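Local coordinates for protein cysteine protease-like VirA (Shigella flexneri, PDB 3EB8) that is a secreted virulence effector that promotes bacterial entry into epithelial cells and later spreading, although its reported protease activity against alpha-tubulin is disputed, at residues Asp21-Ser26 with Ile44-Cys49. Sequence-based numbering, arbitrary orientation.
Sequences DSFSPS and ISIRLC
The Phe23 ring overlaps Leu48 with its CD2-CE2 side and meets Ile46 with its far corner. Leu48 CD1 approaches obliquely, 3.6 Å from Phe23 CD2, while the branch carbon Leu48 CG lies 3.7 Å from Phe23 CE2. Ile46 arrives differently: its CG2 methyl sits at the ring edge, close to the ring plane, and is 3.8 Å from Phe23 CZ. In Ile46, CG1 lies beside the backbone N (chi1 -58°), and CG2, anti to that N, is the branch that meets the ring. Both aliphatic side chains run roughly at right angles to the Phe23 side chain.

The two segments flank strand 35-41 in a five-stranded antiparallel meander with 24-25 at its edge, so the contact reaches across a strand, and the Phe23 and Ile46 CA atoms stay 8.4 Å apart. Ala39 of the intervening strand touches Phe23, and Phe36 touches Leu48; from strand 54-61, Val57 packs on both Ile46 and Leu48.

The Arg47 side chain leaves the backbone pointing away from residues 21-26. Its NE donates to Ser45 OG at 2.8 Å, nearly straight at 168° and within the guanidinium plane.

With no hydrogen bond joining the two segments directly, their mutual contact is purely apolar, while polar links run through the intervening strand, where Glu35 reaches both Arg47 NH1, in a salt bridge, and Ser26 OG.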
loop_
_atom_site.group_PDB
_atom_site.type_symbol
_atom_site.label_atom_id
_atom_site.label_comp_id
_atom_site.label_asym_id
_atom_site.label_seq_id
_atom_site.Cartn_x
_atom_site.Cartn_y
_atom_site.Cartn_z
ATOM N N ASP A 21 -11.528 -3.158 12.164
ATOM C CA ASP A 21 -10.229 -3.731 11.817
ATOM C C ASP A 21 -10.394 -5.236 11.610
ATOM O O ASP A 21 -9.830 -5.816 10.686
ATOM C CB ASP A 21 -9.184 -3.428 12.895
ATOM C CG ASP A 21 -8.783 -1.948 12.945
ATOM O OD1 ASP A 21 -9.380 -1.101 12.217
ATOM O OD2 ASP A 21 -7.856 -1.642 13.733
ATOM N N SER A 22 -11.191 -5.850 12.475
ATOM C CA SER A 22 -11.650 -7.230 12.347
ATOM C C SER A 22 -12.182 -7.581 10.951
ATOM O O SER A 22 -12.274 -8.754 10.596
ATOM C CB SER A 22 -12.743 -7.490 13.385
ATOM O OG SER A 22 -12.184 -7.636 14.677
ATOM N N PHE A 23 -12.546 -6.567 10.174
ATOM C CA PHE A 23 -13.122 -6.800 8.864
ATOM C C PHE A 23 -12.043 -7.177 7.858
ATOM O O PHE A 23 -11.008 -6.514 7.759
ATOM C CB PHE A 23 -13.933 -5.588 8.382
ATOM C CG PHE A 23 -15.313 -5.515 8.972
ATOM C CD1 PHE A 23 -15.535 -4.857 10.169
ATOM C CD2 PHE A 23 -16.386 -6.133 8.339
ATOM C CE1 PHE A 23 -16.805 -4.809 10.732
ATOM C CE2 PHE A 23 -17.665 -6.090 8.887
ATOM C CZ PHE A 23 -17.880 -5.425 10.081
ATOM N N SER A 24 -12.287 -8.259 7.127
ATOM C CA SER A 24 -11.344 -8.739 6.127
ATOM C C SER A 24 -12.064 -8.969 4.816
ATOM O O SER A 24 -13.252 -9.283 4.811
ATOM C CB SER A 24 -10.706 -10.049 6.597
ATOM O OG SER A 24 -10.302 -9.946 7.956
ATOM N N PRO A 25 -11.349 -8.814 3.696
ATOM C CA PRO A 25 -11.930 -9.073 2.374
ATOM C C PRO A 25 -12.455 -10.496 2.313
ATOM O O PRO A 25 -11.845 -11.405 2.882
ATOM C CB PRO A 25 -10.733 -8.932 1.427
ATOM C CG PRO A 25 -9.743 -8.140 2.164
ATOM C CD PRO A 25 -9.927 -8.451 3.614
ATOM N N SER A 26 -13.580 -10.693 1.647
ATOM C CA SER A 26 -14.113 -12.033 1.499
ATOM C C SER A 26 -13.687 -12.637 0.159
ATOM O O SER A 26 -14.195 -12.258 -0.893
ATOM C CB SER A 26 -15.628 -12.004 1.648
ATOM O OG SER A 26 -15.963 -11.596 2.963
ATOM N N ILE A 44 -20.211 -14.452 16.542
ATOM C CA ILE A 44 -20.970 -13.590 15.657
ATOM C C ILE A 44 -20.210 -13.334 14.359
ATOM O O ILE A 44 -18.984 -13.442 14.297
ATOM C CB ILE A 44 -21.312 -12.271 16.346
ATOM C CG1 ILE A 44 -22.300 -12.544 17.477
ATOM C CG2 ILE A 44 -21.884 -11.275 15.355
ATOM C CD1 ILE A 44 -23.082 -11.351 17.883
ATOM N N SER A 45 -20.954 -13.015 13.312
ATOM C CA SER A 45 -20.347 -12.764 12.029
ATOM C C SER A 45 -21.083 -11.637 11.352
ATOM O O SER A 45 -22.308 -11.601 11.355
ATOM C CB SER A 45 -20.415 -14.010 11.161
ATOM O OG SER A 45 -19.732 -13.794 9.944
ATOM N N ILE A 46 -20.337 -10.703 10.787
ATOM C CA ILE A 46 -20.934 -9.629 10.020
ATOM C C ILE A 46 -20.451 -9.766 8.582
ATOM O O ILE A 46 -19.264 -9.959 8.337
ATOM C CB ILE A 46 -20.570 -8.238 10.592
ATOM C CG1 ILE A 46 -21.016 -8.125 12.040
ATOM C CG2 ILE A 46 -21.257 -7.145 9.817
ATOM C CD1 ILE A 46 -20.023 -8.668 13.042
ATOM N N ARG A 47 -21.379 -9.696 7.638
ATOM C CA ARG A 47 -21.022 -9.760 6.239
ATOM C C ARG A 47 -21.454 -8.481 5.560
ATOM O O ARG A 47 -22.579 -8.012 5.750
ATOM C CB ARG A 47 -21.689 -10.955 5.568
ATOM C CG ARG A 47 -21.565 -12.240 6.340
ATOM C CD ARG A 47 -20.115 -12.654 6.514
ATOM N NE ARG A 47 -20.037 -13.954 7.172
ATOM C CZ ARG A 47 -20.245 -15.113 6.558
ATOM N NH1 ARG A 47 -20.534 -15.132 5.263
ATOM N NH2 ARG A 47 -20.159 -16.246 7.241
ATOM N N LEU A 48 -20.559 -7.912 4.766
ATOM C CA LEU A 48 -20.872 -6.711 4.017
ATOM C C LEU A 48 -21.014 -7.075 2.554
ATOM O O LEU A 48 -20.080 -7.603 1.952
ATOM C CB LEU A 48 -19.761 -5.692 4.183
ATOM C CG LEU A 48 -19.354 -5.485 5.639
ATOM C CD1 LEU A 48 -18.183 -4.505 5.744
ATOM C CD2 LEU A 48 -20.534 -5.010 6.446
ATOM N N CYS A 49 -22.182 -6.799 1.985
ATOM C CA CYS A 49 -22.452 -7.192 0.613
ATOM C C CYS A 49 -22.818 -6.004 -0.255
ATOM O O CYS A 49 -23.438 -5.050 0.208
ATOM C CB CYS A 49 -23.565 -8.240 0.565
ATOM S SG CYS A 49 -23.230 -9.677 1.592
#